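Local structure of tRNA (cytosine(38)-C(5))-methyltransferase (Schizosaccharomyces pombe, 6FDF) at residues D70-D75 with H114-P119; D75-T80 with P119-I124. The protein methylates carbon 5 of cytosine 38 in the anticodon loop of tRNA(Asp) and, to a lower level, of tRNA(Glu), using S-adenosyl-L-methionine as methyl donor. One frame throughout, in Å; residues are numbered along the deposited sequence.

Interaction 1. Residues D70-D75 with H114-P119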
loop_
_atom_site.group_PDB
_atom_site.type_symbol
_atom_site.label_atom_id
_atom_site.label_comp_id
_atom_site.label_asym_id
_atom_site.label_seq_id
_atom_site.Cartn_x
_atom_site.Cartn_y
_atom_site.Cartn_z
ATOM N N ASP A 70 -23.078 -11.671 6.169
ATOM C CA ASP A 70 -22.229 -10.574 6.634
ATOM C C ASP A 70 -22.154 -9.463 5.595
ATOM O O ASP A 70 -22.351 -8.282 5.912
ATOM C CB ASP A 70 -20.824 -11.083 6.965
ATOM C CG ASP A 70 -20.804 -12.055 8.130
ATOM O OD1 ASP A 70 -21.668 -11.943 9.029
ATOM O OD2 ASP A 70 -19.911 -12.932 8.148
ATOM N N PHE A 71 -21.846 -9.821 4.346
ATOM C CA PHE A 71 -21.785 -8.816 3.289
ATOM C C PHE A 71 -23.134 -8.136 3.084
ATOM O O PHE A 71 -23.192 -6.934 2.792
ATOM C CB PHE A 71 -21.306 -9.457 1.990
ATOM C CG PHE A 71 -19.845 -9.801 1.986
ATOM C CD1 PHE A 71 -18.888 -8.802 1.956
ATOM C CD2 PHE A 71 -19.432 -11.120 1.998
ATOM C CE1 PHE A 71 -17.540 -9.112 1.945
ATOM C CE2 PHE A 71 -18.084 -11.439 1.986
ATOM C CZ PHE A 71 -17.138 -10.433 1.960
ATOM N N ASP A 72 -24.232 -8.889 3.243
ATOM C CA ASP A 72 -25.564 -8.304 3.119
ATOM C C ASP A 72 -25.799 -7.245 4.186
ATOM O O ASP A 72 -26.352 -6.175 3.903
ATOM C CB ASP A 72 -26.635 -9.389 3.223
ATOM C CG ASP A 72 -26.698 -10.279 1.993
ATOM O OD1 ASP A 72 -26.208 -9.861 0.923
ATOM O OD2 ASP A 72 -27.258 -11.394 2.100
ATOM N N ALA A 73 -25.395 -7.534 5.425
ATOM C CA ALA A 73 -25.542 -6.560 6.501
ATOM C C ALA A 73 -24.682 -5.322 6.264
ATOM O O ALA A 73 -25.115 -4.200 6.553
ATOM C CB ALA A 73 -25.192 -7.210 7.839
ATOM N N PHE A 74 -23.457 -5.502 5.758
ATOM C CA PHE A 74 -22.624 -4.349 5.421
ATOM C C PHE A 74 -23.300 -3.466 4.378
ATOM O O PHE A 74 -23.229 -2.233 4.461
ATOM C CB PHE A 74 -21.255 -4.807 4.912
ATOM C CG PHE A 74 -20.394 -5.438 5.966
ATOM C CD1 PHE A 74 -20.349 -4.915 7.249
ATOM C CD2 PHE A 74 -19.623 -6.550 5.673
ATOM C CE1 PHE A 74 -19.557 -5.495 8.226
ATOM C CE2 PHE A 74 -18.830 -7.139 6.648
ATOM C CZ PHE A 74 -18.797 -6.610 7.923
ATOM N N ASP A 75 -23.904 -4.081 3.361
ATOM C CA ASP A 75 -24.675 -3.379 2.334
ATOM C C ASP A 75 -23.862 -2.246 1.699
ATOM O O ASP A 75 -24.260 -1.079 1.696
ATOM C CB ASP A 75 -25.991 -2.859 2.912
ATOM C CG ASP A 75 -26.925 -2.321 1.847
ATOM O OD1 ASP A 75 -26.970 -2.907 0.743
ATOM O OD2 ASP A 75 -27.610 -1.313 2.115
ATOM N N HIS A 114 -23.214 -14.908 -4.054
ATOM C CA HIS A 114 -24.353 -15.243 -3.212
ATOM C C HIS A 114 -24.968 -14.031 -2.524
ATOM O O HIS A 114 -25.946 -14.193 -1.788
ATOM C CB HIS A 114 -23.936 -16.262 -2.153
ATOM C CG HIS A 114 -23.642 -17.626 -2.696
ATOM N ND1 HIS A 114 -22.374 -18.017 -3.072
ATOM C CD2 HIS A 114 -24.443 -18.695 -2.909
ATOM C CE1 HIS A 114 -22.410 -19.269 -3.495
ATOM N NE2 HIS A 114 -23.654 -19.702 -3.407
ATOM N N VAL A 115 -24.413 -12.830 -2.713
ATOM C CA VAL A 115 -24.888 -11.674 -1.955
ATOM C C VAL A 115 -26.182 -11.143 -2.565
ATOM O O VAL A 115 -26.487 -11.356 -3.740
ATOM C CB VAL A 115 -23.817 -10.569 -1.874
ATOM C CG1 VAL A 115 -22.541 -11.091 -1.201
ATOM C CG2 VAL A 115 -23.532 -9.982 -3.257
ATOM N N ASN A 116 -26.964 -10.448 -1.733
ATOM C CA ASN A 116 -28.232 -9.889 -2.196
ATOM C C ASN A 116 -28.013 -8.821 -3.259
ATOM O O ASN A 116 -28.741 -8.769 -4.260
ATOM C CB ASN A 116 -29.005 -9.294 -1.018
ATOM C CG ASN A 116 -29.732 -10.344 -0.199
ATOM O OD1 ASN A 116 -30.251 -11.320 -0.734
ATOM N ND2 ASN A 116 -29.782 -10.136 1.111
ATOM N N ASN A 117 -27.022 -7.954 -3.058
ATOM C CA ASN A 117 -26.776 -6.813 -3.936
ATOM C C ASN A 117 -25.281 -6.743 -4.230
ATOM O O ASN A 117 -24.502 -6.290 -3.385
ATOM C CB ASN A 117 -27.270 -5.516 -3.306
ATOM C CG ASN A 117 -28.746 -5.559 -2.980
ATOM O OD1 ASN A 117 -29.136 -5.588 -1.814
ATOM N ND2 ASN A 117 -29.577 -5.571 -4.012
ATOM N N LEU A 118 -24.890 -7.226 -5.402
ATOM C CA LEU A 118 -23.490 -7.175 -5.799
ATOM C C LEU A 118 -22.972 -5.744 -5.677
ATOM O O LEU A 118 -23.676 -4.798 -6.060
ATOM C CB LEU A 118 -23.323 -7.663 -7.239
ATOM C CG LEU A 118 -23.532 -9.144 -7.533
ATOM C CD1 LEU A 118 -23.596 -9.358 -9.038
ATOM C CD2 LEU A 118 -22.393 -9.945 -6.929
ATOM N N PRO A 119 -21.770 -5.538 -5.140
ATOM C CA PRO A 119 -21.217 -4.181 -5.115
ATOM C C PRO A 119 -21.038 -3.676 -6.537
ATOM O O PRO A 119 -20.676 -4.426 -7.444
ATOM C CB PRO A 119 -19.873 -4.350 -4.396
ATOM C CG PRO A 119 -19.522 -5.797 -4.572
ATOM C CD PRO A 119 -20.838 -6.531 -4.577
HETATM O O HOH W 1 -25.713 -7.642 -0.422
HETATM O O HOH W 2 -27.337 -13.502 0.510
HETATM O O HOH W 3 -27.193 -5.658 0.443
#
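The carboxylate of Asp72 overlaps the side-chain amide of Asn116, the two planes only 10° apart. Asp72 projects from the last turn of helix 68-74 in the Rossmann-like domain of this C5-methyltransferase and meets the loop that leads from helix 103-111 to strand 121-127. One direct hydrogen bond joins the segments: Asn116 N donates its N-H to Asp72 OD1 at 2.8 Å, with an N-H...O angle of 174°. The donor meets OD1 on the syn side, somewhat out of the carboxylate plane. Asp72 CG is anti to its carbonyl carbon (chi1 -72°), a setting that carries the carboxylate out to the loop backbone. The Asn116 amide lies flat over the carboxylate face, with ND2 above it and 3.0 Å from Asp72 OD2, so the approach is face-on and not a hydrogen bond. Water takes up further capacity of the carboxylate: one water accepts from Asn117 N and also sits against Asp72 OD1, and a second donates to both Asp72 OD2 and His114 O. Each oxygen thus has a water partner, as suits a contact at the protein surface. On the inner side, Val115 CG1 packs at 3.8 Å against Phe71 CB, while the Phe71 ring is turned inward and stacks on Trp79. At the C-terminal end of the helix, Asp75 leaves helical geometry with a positive phi. Its OD1 is 4.3 Å from Asn117 OD1, and a water within hydrogen-bonding distance of both, 2.8 Å from Asp75 OD1, bridges them.

Interaction 2. Residues D75-T80 with P119-I124; sequences DCKLWT and PEYILI
Tyr121 N donates to Lys77 O at 3.0 Å, the donor lying nearly on the line of the carbonyl. Two more backbone bonds follow, Trp79 N to Tyr121 O and Leu123 N to Trp79 O. Trp79 therefore uses both its N-H and its carbonyl toward the same neighbouring strand, as expected for a parallel pair. Weaker CA-H...O contacts accompany them: Ile122 CA lies 3.3 Å from Trp79 O. Just before the two strands begin, the Lys77 and Glu120 side chains extend alongside each other in one direction; Lys77 CD is 3.3 Å from Glu120 OE1, but the charged atoms Lys77 NZ and Glu120 OE2 stay 4.3 Å apart, beyond a salt bridge. Strands 78-81 and 121-127 are consecutive parallel strands of the Rossmann-like sheet, joined through helix 103-111 in a beta-alpha-beta crossover, and the two short segments run 9° apart. Strand 11-16 flanks 78-81, and 168-175 flanks 121-127. On the face carrying Leu78, Tyr121 and Leu123, Leu78 CD1 reaches 3.7 Å from Tyr121 CB, the side chains crossing at about a right angle; helix 318-328 covers Leu78 and Leu123. On the other face, Pro119 sits over the Trp79 indole in a CH-pi contact: Pro119 CG is 3.6 Å from the centroid of the five-membered ring, 15° off its normal. Trp79 CG stands anti to the carbonyl carbon (chi1 -62°), which swings the indole back toward Pro119. Replacing this tryptophan with an alanine would probably leave the Pro119 ring without its aromatic platform and deprive Phe71 of its stacking partner. Pro119 CB adds to the cover, 3.7 Å from Trp79 NE1.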
loop_
_atom_site.group_PDB
_atom_site.type_symbol
_atom_site.label_atom_id
_atom_site.label_comp_id
_atom_site.label_asym_id
_atom_site.label_seq_id
_atom_site.Cartn_x
_atom_site.Cartn_y
_atom_site.Cartn_z
ATOM N N ASP A 75 -23.904 -4.081 3.361
ATOM C CA ASP A 75 -24.675 -3.379 2.334
ATOM C C ASP A 75 -23.862 -2.246 1.699
ATOM O O ASP A 75 -24.260 -1.079 1.696
ATOM C CB ASP A 75 -25.991 -2.859 2.912
ATOM C CG ASP A 75 -26.925 -2.321 1.847
ATOM O OD1 ASP A 75 -26.970 -2.907 0.743
ATOM O OD2 ASP A 75 -27.610 -1.313 2.115
ATOM N N CYS A 76 -22.703 -2.605 1.157
ATOM C CA CYS A 76 -21.758 -1.632 0.627
ATOM C C CYS A 76 -21.696 -1.698 -0.893
ATOM O O CYS A 76 -21.721 -2.783 -1.486
ATOM C CB CYS A 76 -20.366 -1.844 1.222
ATOM S SG CYS A 76 -20.258 -1.263 2.926
ATOM N N LYS A 77 -21.614 -0.527 -1.515
ATOM C CA LYS A 77 -21.600 -0.422 -2.964
ATOM C C LYS A 77 -20.189 -0.395 -3.535
ATOM O O LYS A 77 -20.004 -0.696 -4.722
ATOM C CB LYS A 77 -22.375 0.833 -3.373
ATOM C CG LYS A 77 -22.575 1.021 -4.862
ATOM C CD LYS A 77 -23.494 2.211 -5.132
ATOM C CE LYS A 77 -24.964 1.800 -5.206
ATOM N NZ LYS A 77 -25.438 1.029 -4.024
ATOM N N LEU A 78 -19.196 -0.040 -2.725
ATOM C CA LEU A 78 -17.789 -0.162 -3.089
ATOM C C LEU A 78 -17.114 -1.081 -2.083
ATOM O O LEU A 78 -17.258 -0.886 -0.872
ATOM C CB LEU A 78 -17.086 1.204 -3.100
ATOM C CG LEU A 78 -15.552 1.149 -3.131
ATOM C CD1 LEU A 78 -15.053 0.547 -4.447
ATOM C CD2 LEU A 78 -14.934 2.525 -2.913
ATOM N N TRP A 79 -16.415 -2.098 -2.576
ATOM C CA TRP A 79 -15.524 -2.902 -1.746
ATOM C C TRP A 79 -14.092 -2.621 -2.173
ATOM O O TRP A 79 -13.787 -2.675 -3.368
ATOM C CB TRP A 79 -15.773 -4.405 -1.903
ATOM C CG TRP A 79 -17.114 -4.928 -1.505
ATOM C CD1 TRP A 79 -18.182 -4.220 -1.029
ATOM C CD2 TRP A 79 -17.529 -6.290 -1.571
ATOM N NE1 TRP A 79 -19.240 -5.072 -0.785
ATOM C CE2 TRP A 79 -18.860 -6.348 -1.113
ATOM C CE3 TRP A 79 -16.899 -7.473 -1.963
ATOM C CZ2 TRP A 79 -19.572 -7.541 -1.047
ATOM C CZ3 TRP A 79 -17.607 -8.658 -1.895
ATOM C CH2 TRP A 79 -18.930 -8.683 -1.447
ATOM N N THR A 80 -13.225 -2.312 -1.213
ATOM C CA THR A 80 -11.793 -2.214 -1.478
ATOM C C THR A 80 -11.089 -3.375 -0.786
ATOM O O THR A 80 -11.533 -3.852 0.265
ATOM C CB THR A 80 -11.209 -0.875 -1.001
ATOM O OG1 THR A 80 -11.232 -0.808 0.436
ATOM C CG2 THR A 80 -11.981 0.301 -1.598
ATOM N N PRO A 119 -21.770 -5.538 -5.140
ATOM C CA PRO A 119 -21.217 -4.181 -5.115
ATOM C C PRO A 119 -21.038 -3.676 -6.537
ATOM O O PRO A 119 -20.676 -4.426 -7.444
ATOM C CB PRO A 119 -19.873 -4.350 -4.396
ATOM C CG PRO A 119 -19.522 -5.797 -4.572
ATOM C CD PRO A 119 -20.838 -6.531 -4.577
ATOM N N GLU A 120 -21.320 -2.394 -6.736
ATOM C CA GLU A 120 -21.191 -1.837 -8.071
ATOM C C GLU A 120 -19.744 -1.544 -8.434
ATOM O O GLU A 120 -19.430 -1.418 -9.621
ATOM C CB GLU A 120 -22.057 -0.582 -8.191
ATOM C CG GLU A 120 -23.546 -0.905 -8.147
ATOM C CD GLU A 120 -24.434 0.321 -8.239
ATOM O OE1 GLU A 120 -23.903 1.446 -8.311
ATOM O OE2 GLU A 120 -25.672 0.154 -8.237
ATOM N N TYR A 121 -18.864 -1.419 -7.441
ATOM C CA TYR A 121 -17.463 -1.104 -7.687
ATOM C C TYR A 121 -16.583 -1.930 -6.764
ATOM O O TYR A 121 -16.887 -2.082 -5.579
ATOM C CB TYR A 121 -17.178 0.389 -7.469
ATOM C CG TYR A 121 -18.066 1.282 -8.303
ATOM C CD1 TYR A 121 -19.337 1.638 -7.863
ATOM C CD2 TYR A 121 -17.653 1.733 -9.545
ATOM C CE1 TYR A 121 -20.161 2.439 -8.640
ATOM C CE2 TYR A 121 -18.466 2.528 -10.323
ATOM C CZ TYR A 121 -19.714 2.881 -9.865
ATOM O OH TYR A 121 -20.524 3.671 -10.643
ATOM N N ILE A 122 -15.478 -2.435 -7.306
ATOM C CA ILE A 122 -14.494 -3.189 -6.534
ATOM C C ILE A 122 -13.108 -2.696 -6.925
ATOM O O ILE A 122 -12.820 -2.527 -8.112
ATOM C CB ILE A 122 -14.606 -4.706 -6.778
ATOM C CG1 ILE A 122 -16.014 -5.199 -6.449
ATOM C CG2 ILE A 122 -13.564 -5.455 -5.962
ATOM C CD1 ILE A 122 -16.237 -6.649 -6.816
ATOM N N LEU A 123 -12.258 -2.458 -5.925
ATOM C CA LEU A 123 -10.866 -2.073 -6.130
ATOM C C LEU A 123 -9.991 -3.103 -5.435
ATOM O O LEU A 123 -10.148 -3.340 -4.235
ATOM C CB LEU A 123 -10.592 -0.679 -5.565
ATOM C CG LEU A 123 -9.122 -0.264 -5.590
ATOM C CD1 LEU A 123 -8.662 -0.169 -7.010
ATOM C CD2 LEU A 123 -8.928 1.066 -4.869
ATOM N N ILE A 124 -9.078 -3.716 -6.188
ATOM C CA ILE A 124 -8.165 -4.732 -5.678
ATOM C C ILE A 124 -6.742 -4.236 -5.883
ATOM O O ILE A 124 -6.403 -3.763 -6.971
ATOM C CB ILE A 124 -8.373 -6.081 -6.389
ATOM C CG1 ILE A 124 -9.849 -6.487 -6.342
ATOM C CG2 ILE A 124 -7.526 -7.173 -5.730
ATOM C CD1 ILE A 124 -10.144 -7.746 -7.124
#

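Overall arrangement
From the N terminus, the chain runs through helix 68-74, turns at Asp75 and enters strand 78-81; it then passes through helix 103-111 and returns by the 114-119 loop to strand 121-127. Both interactions close this excursion, each with 38 residues between its segments. Their segments alternate along the chain, so the two closures cross rather than nest. Asp75 and Pro119 belong to both, and the centres lie about 10 Å apart. Interaction 1 ties the surface end of the helix to the loop; interaction 2 joins the buried strands. The stacked ring pair bridges the two contacts, with Phe71 CD1 3.3 Å from Trp79 CZ2.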